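PDB 4HLN: starch synthase I from Hordeum vulgare, which is a plant glycosyltransferase of the GT-B fold, built from two Rossmann-like domains that face each other across a cleft. Local coordinates for residues F129-A134 against V161-P166; V213-Y218 against Y239-Y244; V268-A273 against V298-A303; D292-L297 against E623-D628. All coordinates share one frame; numbering follows the deposited sequence.

Contact 1 (F129-A134 against V161-P166); sequences FVTGEA and VMVVMP
Thr131 holds OG1 anti to its backbone N (chi1 -178°), which leaves CG2 between N and the carbonyl carbon and sends that methyl toward Met165. The two side chains run side by side in the same direction, with Thr131 CG2 3.4 Å from Met165 CG, and Val163 CG1 adjoins the same methyl. In Phe129 the ring lies anti to the carbonyl carbon (chi1 -73°), a turn that lays its CE2 corner beside Val161 CG1 at 3.9 Å; nearer the backbone, Phe129 CB packs on Val163 CG2. Pro151 and Leu154 of helix 150-156 cover this face. The backbones behind these side chains are neighbouring parallel strands, 126-130 and 160-166, in the central sheet of the N-terminal Rossmann-like domain. Phe129 N donates to Met162 O (2.7 Å), and Val164 N returns a nearly straight bond of 2.8 Å to Phe129 O. One step further, Thr131 N bonds to Val164 O at 3.1 Å. Beyond this point residues 131-133 fold into an ST turn, Thr131 OG1 accepting from Glu133 N at 3.1 Å, while Pro166 CD rests against Thr131 O at 3.4 Å.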
loop_
_atom_site.group_PDB
_atom_site.type_symbol
_atom_site.label_atom_id
_atom_site.label_comp_id
_atom_site.label_asym_id
_atom_site.label_seq_id
_atom_site.Cartn_x
_atom_site.Cartn_y
_atom_site.Cartn_z
ATOM N N PHE A 129 6.020 -13.379 -6.676
ATOM C CA PHE A 129 5.767 -11.945 -6.817
ATOM C C PHE A 129 6.331 -11.440 -8.121
ATOM O O PHE A 129 7.467 -11.739 -8.457
ATOM C CB PHE A 129 6.387 -11.159 -5.663
ATOM C CG PHE A 129 5.660 -11.327 -4.372
ATOM C CD1 PHE A 129 4.712 -10.400 -3.969
ATOM C CD2 PHE A 129 5.890 -12.447 -3.577
ATOM C CE1 PHE A 129 4.025 -10.577 -2.778
ATOM C CE2 PHE A 129 5.210 -12.630 -2.386
ATOM C CZ PHE A 129 4.276 -11.691 -1.983
ATOM N N VAL A 130 5.535 -10.675 -8.861
ATOM C CA VAL A 130 6.038 -9.998 -10.054
ATOM C C VAL A 130 5.879 -8.482 -9.893
ATOM O O VAL A 130 4.811 -7.985 -9.515
ATOM C CB VAL A 130 5.354 -10.516 -11.334
ATOM C CG1 VAL A 130 6.052 -9.962 -12.591
ATOM C CG2 VAL A 130 5.353 -12.050 -11.342
ATOM N N THR A 131 6.945 -7.744 -10.170
ATOM C CA THR A 131 6.951 -6.325 -9.843
ATOM C C THR A 131 7.939 -5.537 -10.686
ATOM O O THR A 131 8.926 -6.078 -11.173
ATOM C CB THR A 131 7.268 -6.106 -8.344
ATOM O OG1 THR A 131 7.215 -4.707 -8.025
ATOM C CG2 THR A 131 8.634 -6.655 -8.003
ATOM N N GLY A 132 7.652 -4.252 -10.864
ATOM C CA GLY A 132 8.524 -3.368 -11.613
ATOM C C GLY A 132 9.443 -2.606 -10.687
ATOM O O GLY A 132 10.372 -1.953 -11.138
ATOM N N GLU A 133 9.168 -2.693 -9.386
ATOM C CA GLU A 133 9.994 -2.075 -8.359
ATOM C C GLU A 133 11.336 -2.760 -8.246
ATOM O O GLU A 133 11.465 -3.940 -8.555
ATOM C CB GLU A 133 9.318 -2.195 -7.003
ATOM C CG GLU A 133 8.310 -1.130 -6.691
ATOM C CD GLU A 133 7.862 -1.209 -5.247
ATOM O OE1 GLU A 133 6.832 -0.584 -4.905
ATOM O OE2 GLU A 133 8.549 -1.904 -4.456
ATOM N N ALA A 134 12.326 -2.020 -7.766
ATOM C CA ALA A 134 13.647 -2.575 -7.499
ATOM C C ALA A 134 13.772 -3.107 -6.057
ATOM O O ALA A 134 13.013 -2.707 -5.163
ATOM C CB ALA A 134 14.723 -1.541 -7.800
ATOM N N VAL A 161 9.093 -18.690 -1.814
ATOM C CA VAL A 161 8.728 -17.358 -2.298
ATOM C C VAL A 161 9.719 -16.829 -3.323
ATOM O O VAL A 161 10.924 -16.738 -3.061
ATOM C CB VAL A 161 8.590 -16.329 -1.124
ATOM C CG1 VAL A 161 8.252 -14.927 -1.655
ATOM C CG2 VAL A 161 7.551 -16.793 -0.107
ATOM N N MET A 162 9.201 -16.483 -4.495
ATOM C CA MET A 162 10.026 -15.896 -5.541
ATOM C C MET A 162 9.610 -14.450 -5.788
ATOM O O MET A 162 8.428 -14.127 -5.730
ATOM C CB MET A 162 9.915 -16.719 -6.828
ATOM C CG MET A 162 10.691 -16.134 -8.016
ATOM S SD MET A 162 10.628 -17.108 -9.554
ATOM C CE MET A 162 11.223 -18.688 -8.976
ATOM N N VAL A 163 10.574 -13.570 -6.036
ATOM C CA VAL A 163 10.230 -12.244 -6.542
ATOM C C VAL A 163 10.964 -11.967 -7.825
ATOM O O VAL A 163 12.196 -12.007 -7.858
ATOM C CB VAL A 163 10.605 -11.124 -5.592
ATOM C CG1 VAL A 163 10.163 -9.792 -6.205
ATOM C CG2 VAL A 163 9.984 -11.343 -4.238
ATOM N N VAL A 164 10.198 -11.663 -8.869
ATOM C CA VAL A 164 10.742 -11.400 -10.202
ATOM C C VAL A 164 10.657 -9.909 -10.521
ATOM O O VAL A 164 9.600 -9.302 -10.382
ATOM C CB VAL A 164 9.971 -12.186 -11.270
ATOM C CG1 VAL A 164 10.586 -11.990 -12.657
ATOM C CG2 VAL A 164 9.942 -13.633 -10.904
ATOM N N MET A 165 11.783 -9.347 -10.951
ATOM C CA MET A 165 11.974 -7.909 -11.145
ATOM C C MET A 165 12.912 -7.677 -12.296
ATOM O O MET A 165 13.678 -8.556 -12.671
ATOM C CB MET A 165 12.711 -7.301 -9.965
ATOM C CG MET A 165 11.908 -6.996 -8.766
ATOM S SD MET A 165 13.100 -7.066 -7.428
ATOM C CE MET A 165 13.692 -8.738 -7.716
ATOM N N PRO A 166 12.899 -6.461 -12.830
ATOM C CA PRO A 166 13.921 -6.135 -13.820
ATOM C C PRO A 166 15.254 -5.935 -13.134
ATOM O O PRO A 166 15.320 -5.505 -11.986
ATOM C CB PRO A 166 13.423 -4.816 -14.411
ATOM C CG PRO A 166 11.930 -4.794 -14.086
ATOM C CD PRO A 166 11.848 -5.431 -12.749
#

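Contact 2 (V213-Y218 against Y239-Y244); sequences VDHPSY and YTLLCY
Val213 and Leu242 bring the two backbones closest, with their CA atoms 6.8 Å apart; the spacing widens to 9.6 Å between the CA atoms of Tyr218 and Tyr239. Here the end of strand 208-214 and the short 3-10 segment 216-218 that follows it meet helix 235-252. This helix belongs to the crossover that carries the chain over the sheet of the N-terminal Rossmann-like domain, from strand 208-214 to strand 264-269, which runs parallel to it three positions along the sheet, beyond 160-166 and 126-130. No hydrogen bond joins the two segments, and the contact rests on van der Waals and CH-pi packing.

At the strand end Val213 CG2 meets Leu242 CD1 at 4.2 Å, a loose touch between two branched side chains. His215, with CG anti to its backbone N (chi1 -174°), offers a ring face to the helix. Leu241 CD1 sits over that face in a CH-pi contact, 3.6 Å from the ring centroid, and the two side chains cross at about a right angle. Pro216 CD lies against the opposite face, so the imidazole is sandwiched between aliphatic carbons. Its rotation is further fixed by Ser217 N, which donates to His215 ND1 at 3.1 Å along a nearly straight line. Tyr218 reaches the helix through its hydroxyl, whose polar partner is Arg238 O, just before this part of the helix. Leu241 and Leu242 both border this oxygen: Tyr218 OH lies 3.8 Å from Leu241 CB and 3.7 Å from Leu242 CB.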
loop_
_atom_site.group_PDB
_atom_site.type_symbol
_atom_site.label_atom_id
_atom_site.label_comp_id
_atom_site.label_asym_id
_atom_site.label_seq_id
_atom_site.Cartn_x
_atom_site.Cartn_y
_atom_site.Cartn_z
ATOM N N VAL A 213 15.347 -10.099 -14.136
ATOM C CA VAL A 213 15.199 -10.265 -15.568
ATOM C C VAL A 213 16.088 -9.245 -16.260
ATOM O O VAL A 213 15.955 -8.045 -16.027
ATOM C CB VAL A 213 13.740 -10.111 -15.972
ATOM C CG1 VAL A 213 13.573 -10.247 -17.482
ATOM C CG2 VAL A 213 12.926 -11.167 -15.253
ATOM N N ASP A 214 17.017 -9.726 -17.085
ATOM C CA ASP A 214 17.981 -8.841 -17.722
ATOM C C ASP A 214 17.748 -8.587 -19.215
ATOM O O ASP A 214 17.656 -9.519 -20.033
ATOM C CB ASP A 214 19.414 -9.316 -17.494
ATOM C CG ASP A 214 20.440 -8.212 -17.753
ATOM O OD1 ASP A 214 20.357 -7.158 -17.076
ATOM O OD2 ASP A 214 21.312 -8.388 -18.638
ATOM N N HIS A 215 17.671 -7.300 -19.545
ATOM C CA HIS A 215 17.586 -6.829 -20.919
ATOM C C HIS A 215 18.237 -5.439 -20.964
ATOM O O HIS A 215 18.200 -4.688 -19.984
ATOM C CB HIS A 215 16.120 -6.772 -21.374
ATOM C CG HIS A 215 15.953 -6.441 -22.822
ATOM N ND1 HIS A 215 16.019 -5.149 -23.303
ATOM C CD2 HIS A 215 15.741 -7.236 -23.900
ATOM C CE1 HIS A 215 15.855 -5.164 -24.614
ATOM N NE2 HIS A 215 15.678 -6.416 -25.002
ATOM N N PRO A 216 18.857 -5.094 -22.097
ATOM C CA PRO A 216 19.508 -3.778 -22.241
ATOM C C PRO A 216 18.619 -2.576 -21.843
ATOM O O PRO A 216 19.105 -1.630 -21.212
ATOM C CB PRO A 216 19.851 -3.725 -23.731
ATOM C CG PRO A 216 19.965 -5.193 -24.144
ATOM C CD PRO A 216 19.010 -5.955 -23.287
ATOM N N SER A 217 17.335 -2.628 -22.188
ATOM C CA SER A 217 16.418 -1.520 -21.923
ATOM C C SER A 217 16.142 -1.256 -20.440
ATOM O O SER A 217 15.549 -0.229 -20.081
ATOM C CB SER A 217 15.090 -1.717 -22.661
ATOM O OG SER A 217 14.274 -2.660 -21.991
ATOM N N TYR A 218 16.548 -2.173 -19.570
ATOM C CA TYR A 218 16.418 -1.904 -18.141
ATOM C C TYR A 218 17.622 -1.139 -17.593
ATOM O O TYR A 218 17.566 -0.658 -16.470
ATOM C CB TYR A 218 16.271 -3.189 -17.340
ATOM C CG TYR A 218 15.049 -3.991 -17.637
ATOM C CD1 TYR A 218 13.828 -3.376 -17.853
ATOM C CD2 TYR A 218 15.114 -5.384 -17.698
ATOM C CE1 TYR A 218 12.700 -4.126 -18.125
ATOM C CE2 TYR A 218 13.992 -6.148 -17.973
ATOM C CZ TYR A 218 12.790 -5.515 -18.179
ATOM O OH TYR A 218 11.676 -6.264 -18.455
ATOM N N TYR A 239 7.983 -3.743 -20.073
ATOM C CA TYR A 239 7.222 -4.459 -19.068
ATOM C C TYR A 239 6.462 -5.661 -19.623
ATOM O O TYR A 239 6.114 -6.583 -18.895
ATOM C CB TYR A 239 6.379 -3.481 -18.254
ATOM C CG TYR A 239 7.302 -2.607 -17.463
ATOM C CD1 TYR A 239 7.505 -1.278 -17.798
ATOM C CD2 TYR A 239 8.053 -3.147 -16.417
ATOM C CE1 TYR A 239 8.406 -0.487 -17.073
ATOM C CE2 TYR A 239 8.934 -2.380 -15.689
ATOM C CZ TYR A 239 9.110 -1.046 -16.014
ATOM O OH TYR A 239 10.004 -0.298 -15.273
ATOM N N THR A 240 6.264 -5.654 -20.932
ATOM C CA THR A 240 5.862 -6.847 -21.661
ATOM C C THR A 240 6.917 -7.955 -21.487
ATOM O O THR A 240 6.575 -9.113 -21.228
ATOM C CB THR A 240 5.640 -6.511 -23.162
ATOM O OG1 THR A 240 4.506 -5.651 -23.276
ATOM C CG2 THR A 240 5.373 -7.751 -24.000
ATOM N N LEU A 241 8.195 -7.594 -21.610
ATOM C CA LEU A 241 9.270 -8.566 -21.445
ATOM C C LEU A 241 9.212 -9.139 -20.041
ATOM O O LEU A 241 9.310 -10.361 -19.846
ATOM C CB LEU A 241 10.637 -7.932 -21.672
ATOM C CG LEU A 241 10.938 -7.432 -23.080
ATOM C CD1 LEU A 241 12.369 -6.907 -23.183
ATOM C CD2 LEU A 241 10.674 -8.508 -24.112
ATOM N N LEU A 242 9.038 -8.236 -19.076
ATOM C CA LEU A 242 8.977 -8.603 -17.675
ATOM C C LEU A 242 7.943 -9.693 -17.485
ATOM O O LEU A 242 8.184 -10.675 -16.790
ATOM C CB LEU A 242 8.594 -7.396 -16.818
ATOM C CG LEU A 242 8.388 -7.801 -15.363
ATOM C CD1 LEU A 242 9.640 -8.520 -14.822
ATOM C CD2 LEU A 242 8.024 -6.630 -14.492
ATOM N N CYS A 243 6.788 -9.513 -18.118
ATOM C CA CYS A 243 5.653 -10.386 -17.882
ATOM C C CYS A 243 5.838 -11.765 -18.501
ATOM O O CYS A 243 5.585 -12.769 -17.848
ATOM C CB CYS A 243 4.364 -9.720 -18.362
ATOM S SG CYS A 243 3.749 -8.420 -17.237
ATOM N N TYR A 244 6.294 -11.820 -19.750
ATOM C CA TYR A 244 6.627 -13.098 -20.368
ATOM C C TYR A 244 7.671 -13.876 -19.543
ATOM O O TYR A 244 7.536 -15.082 -19.312
ATOM C CB TYR A 244 7.140 -12.895 -21.799
ATOM C CG TYR A 244 6.048 -12.775 -22.834
ATOM C CD1 TYR A 244 5.435 -13.914 -23.357
ATOM C CD2 TYR A 244 5.630 -11.521 -23.302
ATOM C CE1 TYR A 244 4.441 -13.822 -24.304
ATOM C CE2 TYR A 244 4.625 -11.409 -24.251
ATOM C CZ TYR A 244 4.032 -12.565 -24.745
ATOM O OH TYR A 244 3.035 -12.491 -25.680
#

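Contact 3 (V268-A273 against V298-A303); sequences VNDWHA and VIHNLA
Asp270 and His300 form the polar centre of this contact, where two parallel strands of a beta-alpha-beta unit give way to loops. Backbone bonds come first along the chain: Val298 N donates to Val268 O at 2.9 Å in an almost straight line, and Val298 O accepts from Asp270 N, also at 2.9 Å. These two bonds straddle Asn269, which pairs with Val298 across the sheet.

Side-chain hydrogen bonds take over beyond the strand ends. His300 CG stands anti to the carbonyl carbon (chi1 -59°), which keeps the ring beside its own backbone N and lets one carboxylate meet both. Asp270 OD1 accepts from His300 N at 2.9 Å and OD2 from His300 ND1 at 2.8 Å. Each donor comes from the syn side of its oxygen, 17° out of the carboxylate plane for His300 N and 28° for ND1; ND1 meets OD2 in its own ring plane.

Non-bonded contacts complete the set. Asn269 OD1 lies at the edge of the His300 ring, next to CE1, with amide and ring nearly coplanar, and it also rests 3.7 Å from Val298 CB. A bond from Asn269 ND2 to Val130 O on the adjoining strand steadies the amide.

The chemistry implies a histidine fixed in orientation: one carboxylate holds both its main chain and its ring, and ND1 is committed as the donor to Asp270.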
loop_
_atom_site.group_PDB
_atom_site.type_symbol
_atom_site.label_atom_id
_atom_site.label_comp_id
_atom_site.label_asym_id
_atom_site.label_seq_id
_atom_site.Cartn_x
_atom_site.Cartn_y
_atom_site.Cartn_z
ATOM N N VAL A 268 0.859 -10.259 -8.781
ATOM C CA VAL A 268 1.331 -9.252 -9.715
ATOM C C VAL A 268 1.012 -7.812 -9.284
ATOM O O VAL A 268 -0.114 -7.469 -8.957
ATOM C CB VAL A 268 0.845 -9.579 -11.109
ATOM C CG1 VAL A 268 1.063 -11.070 -11.336
ATOM C CG2 VAL A 268 -0.615 -9.242 -11.249
ATOM N N ASN A 269 2.043 -6.982 -9.257
ATOM C CA ASN A 269 1.921 -5.648 -8.694
ATOM C C ASN A 269 1.774 -4.604 -9.760
ATOM O O ASN A 269 2.685 -4.402 -10.575
ATOM C CB ASN A 269 3.123 -5.331 -7.814
ATOM C CG ASN A 269 3.118 -6.145 -6.546
ATOM O OD1 ASN A 269 2.754 -5.654 -5.482
ATOM N ND2 ASN A 269 3.489 -7.413 -6.658
ATOM N N ASP A 270 0.603 -3.966 -9.764
ATOM C CA ASP A 270 0.375 -2.786 -10.586
ATOM C C ASP A 270 0.430 -3.082 -12.078
ATOM O O ASP A 270 0.364 -4.239 -12.485
ATOM C CB ASP A 270 1.377 -1.697 -10.188
ATOM C CG ASP A 270 1.159 -1.211 -8.749
ATOM O OD1 ASP A 270 0.011 -0.799 -8.421
ATOM O OD2 ASP A 270 2.125 -1.277 -7.946
ATOM N N TRP A 271 0.554 -2.059 -12.910
ATOM C CA TRP A 271 0.397 -2.331 -14.335
ATOM C C TRP A 271 1.610 -3.017 -14.905
ATOM O O TRP A 271 1.500 -3.768 -15.863
ATOM C CB TRP A 271 0.055 -1.071 -15.139
ATOM C CG TRP A 271 1.208 -0.216 -15.500
ATOM C CD1 TRP A 271 1.675 0.860 -14.800
ATOM C CD2 TRP A 271 2.049 -0.339 -16.659
ATOM N NE1 TRP A 271 2.754 1.411 -15.448
ATOM C CE2 TRP A 271 2.998 0.704 -16.597
ATOM C CE3 TRP A 271 2.093 -1.227 -17.741
ATOM C CZ2 TRP A 271 3.983 0.886 -17.583
ATOM C CZ3 TRP A 271 3.072 -1.042 -18.728
ATOM C CH2 TRP A 271 4.001 0.008 -18.638
ATOM N N HIS A 272 2.766 -2.766 -14.305
ATOM C CA HIS A 272 4.009 -3.316 -14.826
ATOM C C HIS A 272 3.950 -4.828 -14.991
ATOM O O HIS A 272 4.540 -5.376 -15.915
ATOM C CB HIS A 272 5.181 -2.923 -13.941
ATOM C CG HIS A 272 5.304 -1.448 -13.747
ATOM N ND1 HIS A 272 4.717 -0.787 -12.688
ATOM C CD2 HIS A 272 5.922 -0.501 -14.492
ATOM C CE1 HIS A 272 4.979 0.504 -12.785
ATOM N NE2 HIS A 272 5.708 0.704 -13.871
ATOM N N ALA A 273 3.227 -5.489 -14.097
ATOM C CA ALA A 273 3.132 -6.946 -14.112
ATOM C C ALA A 273 1.749 -7.426 -14.527
ATOM O O ALA A 273 1.395 -8.572 -14.296
ATOM C CB ALA A 273 3.471 -7.503 -12.725
ATOM N N VAL A 298 -2.386 -6.860 -7.215
ATOM C CA VAL A 298 -2.223 -5.860 -6.166
ATOM C C VAL A 298 -2.138 -4.475 -6.789
ATOM O O VAL A 298 -1.267 -4.202 -7.626
ATOM C CB VAL A 298 -0.941 -6.055 -5.343
ATOM C CG1 VAL A 298 -0.843 -4.938 -4.314
ATOM C CG2 VAL A 298 -0.908 -7.424 -4.677
ATOM N N ILE A 299 -3.042 -3.600 -6.364
ATOM C CA ILE A 299 -3.166 -2.286 -6.952
ATOM C C ILE A 299 -2.828 -1.232 -5.918
ATOM O O ILE A 299 -3.615 -0.976 -4.999
ATOM C CB ILE A 299 -4.603 -2.031 -7.423
ATOM C CG1 ILE A 299 -5.045 -3.089 -8.422
ATOM C CG2 ILE A 299 -4.728 -0.659 -8.043
ATOM C CD1 ILE A 299 -6.392 -2.782 -9.044
ATOM N N HIS A 300 -1.660 -0.620 -6.068
ATOM C CA HIS A 300 -1.249 0.441 -5.164
ATOM C C HIS A 300 -1.748 1.813 -5.643
ATOM O O HIS A 300 -1.962 2.715 -4.842
ATOM C CB HIS A 300 0.267 0.429 -4.983
ATOM C CG HIS A 300 0.795 -0.863 -4.447
ATOM N ND1 HIS A 300 1.413 -1.803 -5.247
ATOM C CD2 HIS A 300 0.779 -1.384 -3.196
ATOM C CE1 HIS A 300 1.762 -2.843 -4.509
ATOM N NE2 HIS A 300 1.392 -2.611 -3.262
ATOM N N ASN A 301 -1.945 1.964 -6.946
ATOM C CA ASN A 301 -2.533 3.188 -7.488
ATOM C C ASN A 301 -3.353 2.941 -8.753
ATOM O O ASN A 301 -3.183 1.925 -9.427
ATOM C CB ASN A 301 -1.456 4.222 -7.804
ATOM C CG ASN A 301 -0.734 3.923 -9.103
ATOM O OD1 ASN A 301 -1.191 4.299 -10.185
ATOM N ND2 ASN A 301 0.393 3.218 -9.003
ATOM N N LEU A 302 -4.213 3.905 -9.068
ATOM C CA LEU A 302 -5.121 3.854 -10.200
ATOM C C LEU A 302 -4.781 4.912 -11.252
ATOM O O LEU A 302 -5.421 4.991 -12.295
ATOM C CB LEU A 302 -6.552 4.074 -9.719
ATOM C CG LEU A 302 -7.133 2.985 -8.818
ATOM C CD1 LEU A 302 -8.625 3.221 -8.535
ATOM C CD2 LEU A 302 -6.943 1.658 -9.507
ATOM N N ALA A 303 -3.776 5.731 -10.971
ATOM C CA ALA A 303 -3.361 6.772 -11.904
ATOM C C ALA A 303 -2.698 6.202 -13.146
ATOM O O ALA A 303 -2.983 6.635 -14.258
ATOM C CB ALA A 303 -2.403 7.721 -11.213
#

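Contact 4 (D292-L297 against E623-D628); sequences DSRSTL and EWAFVD
Arg294 holds the C-terminal end of helix 611-627 through the carbonyls of Ala625, in the last turn, and of Asp628, just beyond it. Its NH2 donates to Asp628 O at 2.6 Å, and its NE to Ala625 O at 2.9 Å, the latter coming from above the carbonyl plane, about 36° out of it; a second, weak bond runs from NE to Asp628 O. The helix itself is a GT-B feature: at the C-terminus the chain crosses back from the second domain to pack on the first. Here it lies against the sheet of the N-terminal domain, near the start of strand 294-299.

With Ala625 O among its acceptors, the guanidinium group sits where the negative end of the helix dipole probably favours it. A bend at chi2 (-67°) carries the arginine along the helix end, with CD and NE passing over Ala625 O. The remaining nitrogen, NH1, turns back to the loop before its own strand, bonding to Arg291 O and only weakly to Ser293 O.

Outward from these bonds the aliphatic part of Arg294 does the packing. Its CB meets Ala625 CB at 4.0 Å, while Arg294 CG lies 3.7 Å from Phe626 CD1. Met265 of the adjacent strand touches Arg294, Ala625 and Phe626 alike, which ties the helix to the sheet, and Arg125 makes a cation-pi contact with the Phe626 ring. At the border of the contact Asp292 O approaches the same ring at its edge, in plane, 3.5 Å from Phe626 CE1.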
loop_
_atom_site.group_PDB
_atom_site.type_symbol
_atom_site.label_atom_id
_atom_site.label_comp_id
_atom_site.label_asym_id
_atom_site.label_seq_id
_atom_site.Cartn_x
_atom_site.Cartn_y
_atom_site.Cartn_z
ATOM N N ASP A 292 -3.274 -25.221 -12.484
ATOM C CA ASP A 292 -3.399 -25.217 -11.035
ATOM C C ASP A 292 -2.790 -23.985 -10.369
ATOM O O ASP A 292 -2.619 -23.945 -9.148
ATOM C CB ASP A 292 -2.842 -26.517 -10.466
ATOM C CG ASP A 292 -3.724 -27.705 -10.806
ATOM O OD1 ASP A 292 -4.967 -27.539 -10.770
ATOM O OD2 ASP A 292 -3.184 -28.788 -11.130
ATOM N N SER A 293 -2.477 -22.979 -11.182
ATOM C CA SER A 293 -1.984 -21.712 -10.673
ATOM C C SER A 293 -3.063 -20.650 -10.708
ATOM O O SER A 293 -3.957 -20.675 -11.551
ATOM C CB SER A 293 -0.773 -21.245 -11.460
ATOM O OG SER A 293 0.326 -22.094 -11.191
ATOM N N ARG A 294 -2.970 -19.723 -9.768
ATOM C CA ARG A 294 -3.899 -18.616 -9.678
ATOM C C ARG A 294 -3.091 -17.330 -9.661
ATOM O O ARG A 294 -1.859 -17.362 -9.611
ATOM C CB ARG A 294 -4.741 -18.742 -8.409
ATOM C CG ARG A 294 -5.552 -20.037 -8.310
ATOM C CD ARG A 294 -6.625 -20.065 -9.381
ATOM N NE ARG A 294 -7.577 -21.140 -9.170
ATOM C CZ ARG A 294 -7.523 -22.321 -9.778
ATOM N NH1 ARG A 294 -6.552 -22.595 -10.644
ATOM N NH2 ARG A 294 -8.446 -23.230 -9.512
ATOM N N SER A 295 -3.775 -16.194 -9.704
ATOM C CA SER A 295 -3.087 -14.906 -9.611
ATOM C C SER A 295 -3.858 -13.856 -8.826
ATOM O O SER A 295 -5.089 -13.811 -8.840
ATOM C CB SER A 295 -2.743 -14.365 -10.996
ATOM O OG SER A 295 -3.916 -14.174 -11.759
ATOM N N THR A 296 -3.104 -13.004 -8.146
ATOM C CA THR A 296 -3.670 -11.918 -7.374
ATOM C C THR A 296 -3.114 -10.599 -7.864
ATOM O O THR A 296 -1.904 -10.389 -7.909
ATOM C CB THR A 296 -3.335 -12.071 -5.890
ATOM O OG1 THR A 296 -3.855 -13.321 -5.423
ATOM C CG2 THR A 296 -3.919 -10.890 -5.061
ATOM N N LEU A 297 -4.008 -9.706 -8.236
ATOM C CA LEU A 297 -3.592 -8.395 -8.661
ATOM C C LEU A 297 -3.541 -7.485 -7.435
ATOM O O LEU A 297 -4.517 -7.387 -6.688
ATOM C CB LEU A 297 -4.553 -7.864 -9.727
ATOM C CG LEU A 297 -4.348 -6.401 -10.110
ATOM C CD1 LEU A 297 -2.956 -6.183 -10.725
ATOM C CD2 LEU A 297 -5.463 -5.978 -11.055
ATOM N N GLU A 623 -6.084 -18.869 -0.499
ATOM C CA GLU A 623 -6.837 -20.104 -0.350
ATOM C C GLU A 623 -8.153 -20.041 -1.105
ATOM O O GLU A 623 -8.487 -20.965 -1.869
ATOM C CB GLU A 623 -7.017 -20.478 1.116
ATOM C CG GLU A 623 -5.725 -21.076 1.685
ATOM C CD GLU A 623 -5.069 -22.100 0.728
ATOM O OE1 GLU A 623 -5.802 -22.918 0.115
ATOM O OE2 GLU A 623 -3.822 -22.083 0.583
ATOM N N TRP A 624 -8.875 -18.937 -0.923
ATOM C CA TRP A 624 -10.038 -18.666 -1.751
ATOM C C TRP A 624 -9.722 -18.779 -3.245
ATOM O O TRP A 624 -10.510 -19.340 -3.999
ATOM C CB TRP A 624 -10.565 -17.287 -1.466
ATOM C CG TRP A 624 -11.128 -17.164 -0.130
ATOM C CD1 TRP A 624 -11.692 -18.155 0.618
ATOM C CD2 TRP A 624 -11.193 -15.977 0.654
ATOM N NE1 TRP A 624 -12.113 -17.652 1.826
ATOM C CE2 TRP A 624 -11.818 -16.314 1.871
ATOM C CE3 TRP A 624 -10.786 -14.660 0.445
ATOM C CZ2 TRP A 624 -12.050 -15.376 2.874
ATOM C CZ3 TRP A 624 -11.013 -13.728 1.446
ATOM C CH2 TRP A 624 -11.637 -14.093 2.644
ATOM N N ALA A 625 -8.575 -18.257 -3.674
ATOM C CA ALA A 625 -8.259 -18.278 -5.095
ATOM C C ALA A 625 -8.089 -19.693 -5.592
ATOM O O ALA A 625 -8.570 -20.041 -6.677
ATOM C CB ALA A 625 -7.015 -17.467 -5.397
ATOM N N PHE A 626 -7.402 -20.509 -4.795
ATOM C CA PHE A 626 -7.095 -21.875 -5.202
ATOM C C PHE A 626 -8.331 -22.742 -5.188
ATOM O O PHE A 626 -8.534 -23.559 -6.076
ATOM C CB PHE A 626 -6.024 -22.487 -4.313
ATOM C CG PHE A 626 -4.638 -22.074 -4.676
ATOM C CD1 PHE A 626 -4.093 -22.442 -5.891
ATOM C CD2 PHE A 626 -3.877 -21.314 -3.806
ATOM C CE1 PHE A 626 -2.810 -22.069 -6.237
ATOM C CE2 PHE A 626 -2.597 -20.933 -4.142
ATOM C CZ PHE A 626 -2.059 -21.320 -5.360
ATOM N N VAL A 627 -9.165 -22.549 -4.177
ATOM C CA VAL A 627 -10.405 -23.300 -4.070
ATOM C C VAL A 627 -11.340 -23.057 -5.265
ATOM O O VAL A 627 -11.990 -23.986 -5.741
ATOM C CB VAL A 627 -11.129 -22.978 -2.758
ATOM C CG1 VAL A 627 -12.571 -23.425 -2.844
ATOM C CG2 VAL A 627 -10.401 -23.631 -1.576
ATOM N N ASP A 628 -11.385 -21.820 -5.759
ATOM C CA ASP A 628 -12.234 -21.480 -6.901
ATOM C C ASP A 628 -11.592 -21.758 -8.269
ATOM O O ASP A 628 -10.380 -21.955 -8.388
ATOM C CB ASP A 628 -12.696 -20.025 -6.811
ATOM C CG ASP A 628 -13.450 -19.729 -5.516
ATOM O OD1 ASP A 628 -14.099 -20.663 -4.993
ATOM O OD2 ASP A 628 -13.387 -18.572 -5.018
#

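In the fold
All four contacts reach the large mixed sheet of the N-terminal domain. Contacts 1 and 2 are buried: the first is strand pairing with apolar cover, the second leucines against a histidine face, a tyrosine hydroxyl and a valine, and Met165 O probably bonds to Val213 N where they join. Contact 3, one strand over on the other side of 126-130, is partly buried and trades apolar packing for a carboxylate-imidazole pair where the strands end; Val130 O and Asn269 N probably bond between contacts 1 and 3. Contacts 3 and 4 share strand 294-299 and draw on its two ends. Contact 4, likewise partly buried, alone recruits the chain's C-terminal helix and relies on arginine-to-carbonyl bonds.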